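Glucanase/chitosanase (Paenibacillus fukuinensis, PDB 4ZY9) probably hydrolyses chitosan and beta-glucans, and is represented here by chitosan-binding module 1, a CBM32 beta-sandwich that recognises chitosan. Local coordinates at residues Arg38-Glu43 against Gly127-Glu132; Thr14-Ser19 against Pro47-Val52; Thr90-Thr95 against Ile105-Arg110. The protein carries 1 engineered substitution. All blocks are in the same frame, centred on the assembly; numbering follows the deposited sequence.

Starting from the N terminus, Thr14-Ser19 opens contact 2, and Arg38-Glu43 opens contact 1 before Pro47-Val52 comes back to close contact 2. These two contacts therefore cross along the chain, and they also touch in space, Ser19 bonding to both Trp39 and Ala42. Contact 3 forms and closes next, between Thr90-Thr95 and Ile105-Arg110. It is nested inside the long loop that Gly127-Glu132 finally closes in contact 1. Contact 2 pairs strands at one border of a five-stranded sheet, contact 1 pairs strands of the facing sheet, and contact 3 joins the two sheets on the far side of the module's centre, about 18 Å from contact 2, centre to centre.

Contact 1 of 3, residues Arg38-Glu43 against Gly127-Glu132; sequences RWASAE and GYSLWE
Arg38 lays CD over one face of the Trp131 indole, toward its rim and 3.5 Å from CZ3, a CH-pi contact. The guanidinium is turned 68° from the ring, and its distance leaves at most a weak cation-pi attraction. At its edge Arg38 NH1 donates to Ser129 OG (2.9 Å), which lies in the guanidinium plane. Over one face of Trp39 sits Tyr128 O, 3.8 Å from Trp39 CZ3, while the indole N-H bonds to Ser19 O. The Tyr128 ring has Ser41 OG at its edge and sends its hydroxyl to Asp46. The backbones form a short antiparallel pairing in one sheet of the beta-sandwich, Trp39 and Leu130 on one face, Ala40 and Ser129 on the other. Ser129 OG, trans to its main-chain nitrogen (chi1 -178°), reaches Trp39 O at 2.7 Å, which also accepts from Leu130 N at 3.0 Å. Past these pairs, Ser41 N donates to Tyr128 O (2.8 Å), and Ser41 OG takes the N-H of Tyr128 (N to OG 3.0 Å) while donating to Ala42 O. The positive charge of Arg38 probably polarises the Ser129 hydroxyl and strengthens its bond to Trp39 O, though a long, weak ion pair with Glu68 may temper the effect.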
ATOM      1  N   ARG A  38      -0.333  -7.138 -10.513  1.00  4.53           N
ATOM      2  CA  ARG A  38       0.356  -6.278  -9.515  1.00  4.85           C
ATOM      3  C   ARG A  38       0.428  -4.843  -9.978  1.00  4.72           C
ATOM      4  O   ARG A  38       0.485  -4.566 -11.192  1.00  5.21           O
ATOM      5  CB  ARG A  38       1.779  -6.843  -9.306  1.00  5.26           C
ATOM      6  CG  ARG A  38       2.703  -6.922 -10.553  1.00  5.89           C
ATOM      7  CD  ARG A  38       3.910  -7.696 -10.228  1.00  6.39           C
ATOM      8  NE  ARG A  38       4.681  -7.924 -11.457  1.00  7.48           N
ATOM      9  CZ  ARG A  38       5.676  -7.174 -11.905  1.00  7.56           C
ATOM     10  NH1 ARG A  38       6.175  -6.178 -11.160  1.00  7.64           N
ATOM     11  NH2 ARG A  38       6.283  -7.478 -13.040  1.00  8.46           N
ATOM     12  N   TRP A  39       0.407  -3.941  -8.999  1.00  3.97           N
ATOM     13  CA  TRP A  39       0.956  -2.604  -9.220  1.00  4.26           C
ATOM     14  C   TRP A  39       2.457  -2.725  -9.321  1.00  4.14           C
ATOM     15  O   TRP A  39       3.087  -3.460  -8.538  1.00  3.86           O
ATOM     16  CB  TRP A  39       0.605  -1.707  -8.029  1.00  4.29           C
ATOM     17  CG  TRP A  39       1.359  -0.452  -8.011  1.00  4.52           C
ATOM     18  CD1 TRP A  39       1.267   0.601  -8.991  1.00  4.21           C
ATOM     19  CD2 TRP A  39       2.315  -0.001  -7.045  1.00  4.38           C
ATOM     20  NE1 TRP A  39       2.116   1.591  -8.639  1.00  4.50           N
ATOM     21  CE2 TRP A  39       2.774   1.297  -7.455  1.00  4.02           C
ATOM     22  CE3 TRP A  39       2.849  -0.535  -5.858  1.00  4.42           C
ATOM     23  CZ2 TRP A  39       3.634   2.074  -6.705  1.00  4.36           C
ATOM     24  CZ3 TRP A  39       3.731   0.190  -5.156  1.00  4.77           C
ATOM     25  CH2 TRP A  39       4.131   1.488  -5.561  1.00  4.60           C
ATOM     26  N   ALA A  40       3.054  -1.942 -10.201  1.00  4.07           N
ATOM     27  CA  ALA A  40       4.540  -1.765 -10.200  1.00  3.99           C
ATOM     28  C   ALA A  40       4.760  -0.278 -10.479  1.00  4.71           C
ATOM     29  O   ALA A  40       4.121   0.277 -11.422  1.00  5.63           O
ATOM     30  CB  ALA A  40       5.191  -2.624 -11.268  1.00  4.31           C
ATOM     31  N   SER A  41       5.634   0.341  -9.743  1.00  4.77           N
ATOM     32  CA  SER A  41       5.951   1.772  -9.929  1.00  5.30           C
ATOM     33  C   SER A  41       6.936   1.924 -11.070  1.00  6.01           C
ATOM     34  O   SER A  41       7.528   0.971 -11.583  1.00  6.58           O
ATOM     35  CB  SER A  41       6.662   2.271  -8.611  1.00  4.93           C
ATOM     36  OG  SER A  41       7.945   1.811  -8.452  1.00  5.30           O
ATOM     37  N   ALA A  42       7.222   3.199 -11.408  1.00  6.65           N
ATOM     38  CA  ALA A  42       8.406   3.442 -12.195  1.00  6.99           C
ATOM     39  C   ALA A  42       9.614   2.933 -11.527  1.00  7.42           C
ATOM     40  O   ALA A  42       9.651   2.907 -10.289  1.00  7.16           O
ATOM     41  CB  ALA A  42       8.557   4.940 -12.480  1.00  8.17           C
ATOM     42  N   GLU A  43      10.649   2.557 -12.258  1.00  8.50           N
ATOM     43  CA  GLU A  43      11.814   1.987 -11.691  0.60  8.73           C
ATOM     44  C   GLU A  43      12.927   3.021 -11.475  1.00  9.25           C
ATOM     45  O   GLU A  43      13.019   4.043 -12.222  1.00 10.95           O
ATOM     46  CB  GLU A  43      12.357   0.865 -12.583  0.60  9.37           C
ATOM     47  CG  GLU A  43      11.338  -0.218 -13.002  0.60  9.15           C
ATOM     48  CD  GLU A  43      11.881  -1.314 -13.979  0.60  9.43           C
ATOM     49  OE1 GLU A  43      12.135  -0.851 -15.118  0.60 11.96           O
ATOM     50  OE2 GLU A  43      12.074  -2.580 -13.682  0.60  6.53           O
ATOM     51  N   GLY A 127      11.867  -1.165  -9.242  1.00  6.93           N
ATOM     52  CA  GLY A 127      10.933  -0.231  -8.639  1.00  6.20           C
ATOM     53  C   GLY A 127      10.385  -0.825  -7.292  1.00  5.53           C
ATOM     54  O   GLY A 127      11.107  -1.517  -6.564  1.00  6.92           O
ATOM     55  N   TYR A 128       9.102  -0.558  -7.090  1.00  4.67           N
ATOM     56  CA  TYR A 128       8.311  -1.034  -5.989  1.00  4.22           C
ATOM     57  C   TYR A 128       7.121  -1.768  -6.576  1.00  4.49           C
ATOM     58  O   TYR A 128       6.473  -1.175  -7.484  1.00  4.90           O
ATOM     59  CB  TYR A 128       7.843   0.074  -5.066  1.00  4.50           C
ATOM     60  CG  TYR A 128       8.881   0.904  -4.406  1.00  4.99           C
ATOM     61  CD1 TYR A 128       9.623   1.875  -5.081  1.00  5.92           C
ATOM     62  CD2 TYR A 128       9.096   0.755  -3.035  1.00  5.40           C
ATOM     63  CE1 TYR A 128      10.566   2.653  -4.413  1.00  6.59           C
ATOM     64  CE2 TYR A 128      10.020   1.535  -2.442  1.00  6.26           C
ATOM     65  CZ  TYR A 128      10.761   2.471  -3.102  1.00  5.62           C
ATOM     66  OH  TYR A 128      11.721   3.231  -2.374  1.00  7.05           O
ATOM     67  N   SER A 129       6.811  -2.983  -6.125  1.00  4.42           N
ATOM     68  CA  SER A 129       5.680  -3.698  -6.744  1.00  4.58           C
ATOM     69  C   SER A 129       4.989  -4.641  -5.770  1.00  4.29           C
ATOM     70  O   SER A 129       5.625  -5.345  -4.992  1.00  4.49           O
ATOM     71  CB  SER A 129       6.203  -4.500  -7.927  1.00  3.95           C
ATOM     72  OG  SER A 129       5.194  -5.173  -8.585  1.00  4.56           O
ATOM     73  N   LEU A 130       3.650  -4.549  -5.772  1.00  3.48           N
ATOM     74  CA  LEU A 130       2.751  -5.256  -4.887  1.00  3.91           C
ATOM     75  C   LEU A 130       1.746  -6.059  -5.678  1.00  3.91           C
ATOM     76  O   LEU A 130       0.972  -5.447  -6.444  1.00  3.99           O
ATOM     77  CB  LEU A 130       2.017  -4.326  -3.970  1.00  3.95           C
ATOM     78  CG  LEU A 130       2.823  -3.697  -2.851  1.00  4.20           C
ATOM     79  CD1 LEU A 130       2.197  -2.456  -2.301  1.00  5.01           C
ATOM     80  CD2 LEU A 130       3.131  -4.713  -1.735  1.00  4.88           C
ATOM     81  N   TRP A 131       1.666  -7.384  -5.448  1.00  3.80           N
ATOM     82  CA  TRP A 131       0.572  -8.175  -5.899  1.00  3.94           C
ATOM     83  C   TRP A 131      -0.730  -7.799  -5.261  1.00  3.96           C
ATOM     84  O   TRP A 131      -1.786  -7.776  -5.911  1.00  4.81           O
ATOM     85  CB  TRP A 131       0.857  -9.723  -5.672  1.00  4.39           C
ATOM     86  CG  TRP A 131       2.096 -10.276  -6.253  1.00  5.20           C
ATOM     87  CD1 TRP A 131       3.152 -10.673  -5.534  1.00  5.50           C
ATOM     88  CD2 TRP A 131       2.363 -10.587  -7.655  1.00  5.29           C
ATOM     89  NE1 TRP A 131       4.096 -11.190  -6.393  1.00  5.66           N
ATOM     90  CE2 TRP A 131       3.659 -11.080  -7.698  1.00  5.90           C
ATOM     91  CE3 TRP A 131       1.657 -10.409  -8.853  1.00  5.65           C
ATOM     92  CZ2 TRP A 131       4.211 -11.531  -8.912  1.00  6.22           C
ATOM     93  CZ3 TRP A 131       2.280 -10.815 -10.016  1.00  6.73           C
ATOM     94  CH2 TRP A 131       3.554 -11.295 -10.015  1.00  6.60           C
ATOM     95  N   GLU A 132      -0.670  -7.658  -3.928  1.00  3.77           N
ATOM     96  CA  GLU A 132      -1.824  -7.496  -3.153  1.00  4.30           C
ATOM     97  C   GLU A 132      -1.547  -6.535  -1.964  1.00  4.00           C
ATOM     98  O   GLU A 132      -0.473  -6.590  -1.361  1.00  4.56           O
ATOM     99  CB  GLU A 132      -2.417  -8.787  -2.597  1.00  5.40           C
ATOM    100  CG  GLU A 132      -2.728  -9.791  -3.681  1.00  6.65           C
ATOM    101  CD  GLU A 132      -3.090 -11.208  -3.154  1.00  8.83           C
ATOM    102  OE1 GLU A 132      -2.173 -11.885  -2.701  1.00 10.40           O
ATOM    103  OE2 GLU A 132      -4.253 -11.537  -3.171  1.00 10.75           O
TER

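Contact 2 of 3, residues Thr14-Ser19 against Pro47-Val52; sequences TATASS and PQWIYV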
ATOM      1  N   THR A  14     -10.785   2.131  -5.099  1.00  9.12           N
ATOM      2  CA  THR A  14      -9.941   2.949  -6.025  1.00  9.59           C
ATOM      3  C   THR A  14      -8.582   3.236  -5.361  1.00  7.30           C
ATOM      4  O   THR A  14      -8.503   3.628  -4.225  1.00  7.48           O
ATOM      5  CB  THR A  14     -10.676   4.297  -6.242  1.00 10.23           C
ATOM      6  OG1 THR A  14     -12.017   4.064  -6.739  1.00 13.48           O
ATOM      7  CG2 THR A  14      -9.922   5.193  -7.228  1.00 12.31           C
ATOM      8  N   ALA A  15      -7.588   3.061  -6.168  1.00  6.75           N
ATOM      9  CA  ALA A  15      -6.224   3.219  -5.712  1.00  6.17           C
ATOM     10  C   ALA A  15      -5.455   4.279  -6.497  1.00  5.35           C
ATOM     11  O   ALA A  15      -5.777   4.469  -7.713  1.00  6.83           O
ATOM     12  CB  ALA A  15      -5.413   1.900  -5.714  1.00  8.30           C
ATOM     13  N   THR A  16      -4.475   4.880  -5.908  1.00  4.57           N
ATOM     14  CA  THR A  16      -3.660   5.962  -6.455  1.00  4.76           C
ATOM     15  C   THR A  16      -2.233   5.673  -6.172  1.00  4.41           C
ATOM     16  O   THR A  16      -1.963   5.385  -4.979  1.00  5.04           O
ATOM     17  CB  THR A  16      -4.126   7.284  -5.828  1.00  5.37           C
ATOM     18  OG1 THR A  16      -5.548   7.429  -6.070  1.00  6.58           O
ATOM     19  CG2 THR A  16      -3.422   8.418  -6.413  1.00  6.33           C
ATOM     20  N   ALA A  17      -1.324   5.872  -7.056  1.00  4.08           N
ATOM     21  CA  ALA A  17       0.114   5.662  -6.819  1.00  4.42           C
ATOM     22  C   ALA A  17       0.935   6.801  -7.249  1.00  4.18           C
ATOM     23  O   ALA A  17       0.493   7.608  -8.153  1.00  6.21           O
ATOM     24  CB  ALA A  17       0.634   4.384  -7.473  1.00  4.26           C
ATOM     25  N   SER A  18       2.111   6.936  -6.814  1.00  4.92           N
ATOM     26  CA  SER A  18       3.005   7.952  -7.261  1.00  5.92           C
ATOM     27  C   SER A  18       3.407   7.732  -8.732  1.00  6.64           C
ATOM     28  O   SER A  18       3.607   8.753  -9.452  1.00  8.12           O
ATOM     29  CB  SER A  18       4.332   7.840  -6.466  1.00  6.46           C
ATOM     30  OG  SER A  18       4.766   6.508  -6.387  1.00  6.62           O
ATOM     31  N   SER A  19       3.493   6.553  -9.251  1.00  5.88           N
ATOM     32  CA  SER A  19       3.843   6.275 -10.636  1.00  6.06           C
ATOM     33  C   SER A  19       3.410   4.846 -10.928  1.00  5.68           C
ATOM     34  O   SER A  19       3.181   4.020  -9.948  1.00  5.57           O
ATOM     35  CB  SER A  19       5.296   6.435 -10.938  1.00  6.70           C
ATOM     36  OG  SER A  19       6.066   5.476 -10.283  1.00  6.95           O
ATOM     37  N   PRO A  47      11.241   8.392  -3.560  1.00  6.49           N
ATOM     38  CA  PRO A  47      10.350   7.346  -3.025  1.00  5.83           C
ATOM     39  C   PRO A  47       9.296   6.967  -4.021  1.00  5.67           C
ATOM     40  O   PRO A  47       9.155   7.549  -5.103  1.00  6.35           O
ATOM     41  CB  PRO A  47       9.687   8.059  -1.819  1.00  6.37           C
ATOM     42  CG  PRO A  47       9.479   9.513  -2.354  1.00  6.73           C
ATOM     43  CD  PRO A  47      10.745   9.747  -3.199  1.00  7.10           C
ATOM     44  N   GLN A  48       8.505   5.964  -3.717  1.00  5.30           N
ATOM     45  CA  GLN A  48       7.261   5.642  -4.386  1.00  4.82           C
ATOM     46  C   GLN A  48       6.201   5.323  -3.406  1.00  4.34           C
ATOM     47  O   GLN A  48       6.507   4.943  -2.267  1.00  5.90           O
ATOM     48  CB  GLN A  48       7.405   4.488  -5.386  1.00  5.43           C
ATOM     49  CG  GLN A  48       8.468   4.722  -6.411  1.00  5.23           C
ATOM     50  CD  GLN A  48       8.179   5.792  -7.472  1.00  5.55           C
ATOM     51  OE1 GLN A  48       9.169   6.274  -8.142  1.00  8.86           O
ATOM     52  NE2 GLN A  48       6.972   6.054  -7.767  1.00  5.17           N
ATOM     53  N   TRP A  49       4.970   5.395  -3.735  1.00  3.94           N
ATOM     54  CA  TRP A  49       3.822   5.167  -2.783  1.00  3.98           C
ATOM     55  C   TRP A  49       2.620   4.703  -3.493  1.00  3.61           C
ATOM     56  O   TRP A  49       2.448   4.971  -4.722  1.00  4.19           O
ATOM     57  CB  TRP A  49       3.603   6.406  -1.882  1.00  4.31           C
ATOM     58  CG  TRP A  49       3.313   7.680  -2.612  1.00  4.62           C
ATOM     59  CD1 TRP A  49       4.212   8.692  -2.830  1.00  5.35           C
ATOM     60  CD2 TRP A  49       2.114   8.051  -3.287  1.00  5.17           C
ATOM     61  NE1 TRP A  49       3.660   9.684  -3.546  1.00  6.03           N
ATOM     62  CE2 TRP A  49       2.358   9.388  -3.832  1.00  5.46           C
ATOM     63  CE3 TRP A  49       0.886   7.490  -3.424  1.00  5.24           C
ATOM     64  CZ2 TRP A  49       1.391  10.075  -4.580  1.00  6.18           C
ATOM     65  CZ3 TRP A  49      -0.085   8.201  -4.259  1.00  4.68           C
ATOM     66  CH2 TRP A  49       0.188   9.449  -4.766  1.00  5.26           C
ATOM     67  N   ILE A  50       1.701   4.089  -2.758  1.00  3.70           N
ATOM     68  CA  ILE A  50       0.425   3.708  -3.246  1.00  3.37           C
ATOM     69  C   ILE A  50      -0.558   3.830  -2.131  1.00  3.80           C
ATOM     70  O   ILE A  50      -0.235   3.404  -0.989  1.00  4.07           O
ATOM     71  CB  ILE A  50       0.454   2.278  -3.847  1.00  3.61           C
ATOM     72  CG1 ILE A  50      -0.921   1.864  -4.401  1.00  4.47           C
ATOM     73  CG2 ILE A  50       0.999   1.246  -2.857  1.00  3.58           C
ATOM     74  CD1 ILE A  50      -0.814   0.709  -5.318  1.00  5.10           C
ATOM     75  N   TYR A  51      -1.739   4.355  -2.352  1.00  4.08           N
ATOM     76  CA  TYR A  51      -2.771   4.380  -1.360  1.00  4.08           C
ATOM     77  C   TYR A  51      -4.079   3.923  -1.922  1.00  3.78           C
ATOM     78  O   TYR A  51      -4.305   3.915  -3.170  1.00  5.16           O
ATOM     79  CB  TYR A  51      -2.986   5.748  -0.620  1.00  4.35           C
ATOM     80  CG  TYR A  51      -3.506   6.895  -1.430  1.00  4.96           C
ATOM     81  CD1 TYR A  51      -4.843   7.019  -1.774  1.00  5.44           C
ATOM     82  CD2 TYR A  51      -2.694   7.912  -1.807  1.00  5.21           C
ATOM     83  CE1 TYR A  51      -5.310   8.146  -2.451  1.00  5.63           C
ATOM     84  CE2 TYR A  51      -3.177   9.054  -2.490  1.00  6.10           C
ATOM     85  CZ  TYR A  51      -4.466   9.096  -2.775  1.00  5.39           C
ATOM     86  OH  TYR A  51      -4.941  10.245  -3.446  1.00  7.21           O
ATOM     87  N   VAL A  52      -4.987   3.490  -1.060  1.00  4.51           N
ATOM     88  CA  VAL A  52      -6.361   3.092  -1.351  1.00  4.57           C
ATOM     89  C   VAL A  52      -7.316   4.011  -0.668  1.00  4.53           C
ATOM     90  O   VAL A  52      -7.111   4.410   0.455  1.00  4.84           O
ATOM     91  CB  VAL A  52      -6.610   1.612  -1.018  1.00  5.05           C
ATOM     92  CG1 VAL A  52      -6.412   1.295   0.426  1.00  5.46           C
ATOM     93  CG2 VAL A  52      -7.935   1.150  -1.549  1.00  5.50           C
TER
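Thr14-Ala17 pairs with Gln48-Val52 in an antiparallel beta ladder at the border of a five-stranded sheet, an outermost strand with its neighbour. The two short strands run 165° apart. Thr16 and Tyr51 form the hydrogen-bonded pair, with Thr16 N to Tyr51 O at 2.9 Å and Tyr51 N to Thr16 O at 2.8 Å; the non-hydrogen-bonded pairs Ala15-Val52 and Ala17-Ile50 lie on either side of it. Past Ala17 the strand ends, yet the ladder gains one more rung: Ser18 N donates to Trp49 O, and Ser18 OG stands in for a main-chain carbonyl by accepting from Trp49 N at 2.9 Å. This is one sheet of the beta-sandwich of the F5/8 type C family, to which CBM32 modules belong. Ala15, Ala17, Ile50 and Val52 share the face turned to the second sheet, where Ile50 packs on Trp39, Leu130 and Phe133. The other face carries the aromatics. Trp49 has CG lodged between its backbone N and carbonyl carbon (chi1 59°), which brings the indole across to the edge strand. There the Ser18 CB lies over one face of the five-membered ring, 3.5 Å from Trp49 NE1, and the backbone at Ala17 C and Ser18 N covers the same face further along, while Thr16 O meets the ring at its edge. From strand 114-122, on the other side of strand 48-54, Arg116 makes a cation-pi contact with Trp49, and the His118 ring meets the indole with the planes about 15° apart. Tyr51 runs alongside Thr16, the two side chains pointing the same way. Thr16 CB sits over one face of the phenol, toward the rim, 3.6 Å from Tyr51 CZ, and Thr16 CG2 approaches Tyr51 OH at 3.8 Å.

Contact 3 of 3, residues Thr90-Thr95 against Ile105-Arg110; sequences TTVYTT and ITFTAR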
ATOM      1  N   THR A  90      -0.806  10.069   9.149  1.00  6.07           N
ATOM      2  CA  THR A  90      -0.165   9.583  10.364  1.00  7.07           C
ATOM      3  C   THR A  90       0.466   8.246  10.071  1.00  6.13           C
ATOM      4  O   THR A  90      -0.199   7.303   9.556  1.00  5.81           O
ATOM      5  CB  THR A  90      -1.181   9.418  11.474  1.00  7.96           C
ATOM      6  OG1 THR A  90      -1.746  10.715  11.817  1.00 11.16           O
ATOM      7  CG2 THR A  90      -0.521   8.940  12.709  1.00  9.15           C
ATOM      8  N   THR A  91       1.762   8.119  10.366  1.00  5.80           N
ATOM      9  CA  THR A  91       2.441   6.857  10.283  1.00  6.33           C
ATOM     10  C   THR A  91       2.069   5.907  11.357  1.00  5.76           C
ATOM     11  O   THR A  91       2.054   6.332  12.539  1.00  8.59           O
ATOM     12  CB  THR A  91       3.979   7.096  10.249  1.00  6.01           C
ATOM     13  OG1 THR A  91       4.178   7.900   9.078  1.00  7.54           O
ATOM     14  CG2 THR A  91       4.754   5.836  10.303  1.00  7.11           C
ATOM     15  N   VAL A  92       1.696   4.714  11.017  1.00  5.36           N
ATOM     16  CA  VAL A  92       1.369   3.636  11.999  1.00  6.14           C
ATOM     17  C   VAL A  92       2.369   2.544  12.036  1.00  6.27           C
ATOM     18  O   VAL A  92       2.295   1.731  13.022  1.00  7.90           O
ATOM     19  CB  VAL A  92      -0.058   3.149  11.744  1.00  6.90           C
ATOM     20  CG1 VAL A  92      -1.019   4.267  11.875  1.00  8.33           C
ATOM     21  CG2 VAL A  92      -0.164   2.397  10.433  1.00  7.80           C
ATOM     22  N   TYR A  93       3.296   2.502  11.113  1.00  5.72           N
ATOM     23  CA  TYR A  93       4.273   1.454  11.089  1.00  5.42           C
ATOM     24  C   TYR A  93       5.484   1.958  10.306  1.00  5.65           C
ATOM     25  O   TYR A  93       5.214   2.592   9.205  1.00  5.52           O
ATOM     26  CB  TYR A  93       3.802   0.153  10.438  1.00  5.85           C
ATOM     27  CG  TYR A  93       4.841  -0.903  10.250  1.00  5.71           C
ATOM     28  CD1 TYR A  93       5.227  -1.674  11.364  1.00  7.04           C
ATOM     29  CD2 TYR A  93       5.432  -1.143   9.089  1.00  6.83           C
ATOM     30  CE1 TYR A  93       6.167  -2.645  11.233  1.00  7.35           C
ATOM     31  CE2 TYR A  93       6.383  -2.147   8.907  1.00  6.99           C
ATOM     32  CZ  TYR A  93       6.747  -2.903  10.027  1.00  6.60           C
ATOM     33  OH  TYR A  93       7.709  -3.912   9.872  1.00  8.58           O
ATOM     34  N   THR A  94       6.681   1.752  10.722  1.00  6.10           N
ATOM     35  CA  THR A  94       7.868   2.055  10.040  1.00  6.00           C
ATOM     36  C   THR A  94       8.855   0.878   9.994  1.00  5.75           C
ATOM     37  O   THR A  94       9.061   0.241  11.111  1.00  5.99           O
ATOM     38  CB  THR A  94       8.633   3.262  10.628  1.00  7.23           C
ATOM     39  OG1 THR A  94       7.773   4.358  10.759  1.00  7.40           O
ATOM     40  CG2 THR A  94       9.891   3.567   9.938  1.00  6.61           C
ATOM     41  N   THR A  95       9.512   0.538   8.897  1.00  5.80           N
ATOM     42  CA  THR A  95      10.626  -0.376   8.924  1.00  6.40           C
ATOM     43  C   THR A  95      11.694   0.142   8.061  1.00  5.39           C
ATOM     44  O   THR A  95      11.470   0.891   7.077  1.00  5.44           O
ATOM     45  CB  THR A  95      10.223  -1.779   8.467  1.00  6.82           C
ATOM     46  OG1 THR A  95      11.309  -2.628   8.664  1.00  7.48           O
ATOM     47  CG2 THR A  95       9.808  -1.851   6.943  1.00  6.61           C
ATOM     48  N   ILE A 105       0.956  -6.494   9.162  1.00  6.40           N
ATOM     49  CA  ILE A 105       1.183  -5.544  10.221  1.00  7.37           C
ATOM     50  C   ILE A 105      -0.073  -5.169  10.886  1.00  5.88           C
ATOM     51  O   ILE A 105      -1.028  -4.790  10.238  1.00  6.10           O
ATOM     52  CB  ILE A 105       1.849  -4.246   9.675  1.00 10.42           C
ATOM     53  CG1 ILE A 105       3.100  -4.543   8.832  1.00 11.88           C
ATOM     54  CG2 ILE A 105       2.100  -3.234  10.776  1.00 13.63           C
ATOM     55  CD1 ILE A 105       3.120  -3.866   7.490  1.00 13.03           C
ATOM     56  N   THR A 106      -0.108  -5.284  12.235  1.00  6.96           N
ATOM     57  CA  THR A 106      -1.237  -4.883  13.050  1.00  7.19           C
ATOM     58  C   THR A 106      -0.851  -3.657  13.943  1.00  7.47           C
ATOM     59  O   THR A 106       0.315  -3.630  14.412  1.00  8.85           O
ATOM     60  CB  THR A 106      -1.721  -6.099  13.867  1.00  8.40           C
ATOM     61  OG1 THR A 106      -2.353  -7.024  12.979  1.00  8.35           O
ATOM     62  CG2 THR A 106      -2.782  -5.690  14.847  1.00  8.93           C
ATOM     63  N   PHE A 107      -1.734  -2.748  14.094  1.00  8.23           N
ATOM     64  CA  PHE A 107      -1.496  -1.501  14.835  1.00  7.19           C
ATOM     65  C   PHE A 107      -2.723  -1.145  15.643  1.00  7.09           C
ATOM     66  O   PHE A 107      -3.779  -1.703  15.455  1.00  7.33           O
ATOM     67  CB  PHE A 107      -1.029  -0.363  13.913  1.00  7.74           C
ATOM     68  CG  PHE A 107      -1.774  -0.252  12.606  1.00  6.74           C
ATOM     69  CD1 PHE A 107      -1.395  -0.941  11.523  1.00  7.19           C
ATOM     70  CD2 PHE A 107      -2.888   0.493  12.584  1.00  6.15           C
ATOM     71  CE1 PHE A 107      -2.122  -0.801  10.364  1.00  7.01           C
ATOM     72  CE2 PHE A 107      -3.615   0.627  11.412  1.00  7.47           C
ATOM     73  CZ  PHE A 107      -3.240  -0.091  10.329  1.00  6.96           C
ATOM     74  N   THR A 108      -2.595  -0.213  16.563  1.00  7.66           N
ATOM     75  CA  THR A 108      -3.741   0.222  17.329  1.00  8.63           C
ATOM     76  C   THR A 108      -4.770   0.851  16.427  1.00  7.12           C
ATOM     77  O   THR A 108      -4.397   1.634  15.464  1.00  7.70           O
ATOM     78  CB  THR A 108      -3.368   1.203  18.439  1.00  9.62           C
ATOM     79  OG1 THR A 108      -2.595   2.233  17.970  1.00 12.76           O
ATOM     80  CG2 THR A 108      -2.625   0.385  19.575  1.00 10.11           C
ATOM     81  N   ALA A 109      -6.009   0.629  16.644  1.00  7.72           N
ATOM     82  CA  ALA A 109      -7.005   0.985  15.658  1.00  7.89           C
ATOM     83  C   ALA A 109      -7.113   2.492  15.405  1.00  7.16           C
ATOM     84  O   ALA A 109      -6.952   3.382  16.309  1.00  8.57           O
ATOM     85  CB  ALA A 109      -8.371   0.574  16.126  1.00  8.79           C
ATOM     86  N   ARG A 110      -7.321   2.831  14.163  1.00  6.66           N
ATOM     87  CA  ARG A 110      -7.496   4.233  13.682  0.80  7.47           C
ATOM     88  C   ARG A 110      -8.697   4.296  12.827  1.00  6.45           C
ATOM     89  O   ARG A 110      -9.198   3.272  12.313  1.00  7.98           O
ATOM     90  CB  ARG A 110      -6.209   4.633  12.972  0.80 11.34           C
ATOM     91  CG  ARG A 110      -5.265   5.222  14.025  0.80 12.15           C
ATOM     92  CD  ARG A 110      -4.043   5.698  13.445  0.80 10.99           C
ATOM     93  NE  ARG A 110      -2.993   5.707  14.446  0.80 10.24           N
ATOM     94  CZ  ARG A 110      -2.626   6.748  15.139  0.80  9.28           C
ATOM     95  NH1 ARG A 110      -3.149   7.919  14.873  0.80  9.37           N
ATOM     96  NH2 ARG A 110      -1.679   6.620  16.065  0.80  9.26           N
TER
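Val92 and Phe107 come together through their first torsions. At chi1 -59° Val92 holds CG2 between its own nitrogen and carbonyl carbon, and Phe107, at chi1 43°, turns its ring to lie beneath that methyl. The contact is side-chain packing between the two sheets of the beta-sandwich, joining strand 90-95, outermost in one sheet, to strands 102-107 and 109-112 of the other. CG2 of Val92 stands over the centre of the Phe107 ring, 3.7 Å from CD1, in a CH-pi contact close to the ring normal. A classic beta bulge allows a second such pair: Val92 and Tyr93 both face Ile77 on the neighbouring strand, so that these consecutive side chains both point toward 105-110. Arg110 is modelled in two conformers; in this one its NE lies against the other Val92 methyl, CG1, and Thr90 CG2 is over one face of its guanidinium, contacts that are less certain for that reason. At the other end Tyr93 and Ile105 cross at about a right angle. Ile105 also touches Tyr75, and its main chain bonds to Val63. Its CG1 sits over the centre of the Tyr93 phenol, 4.0 Å from the centroid, while the CG2 branch reaches the root of the ring, with Ile105 CG2 just 3.5 Å from Tyr93 CD1.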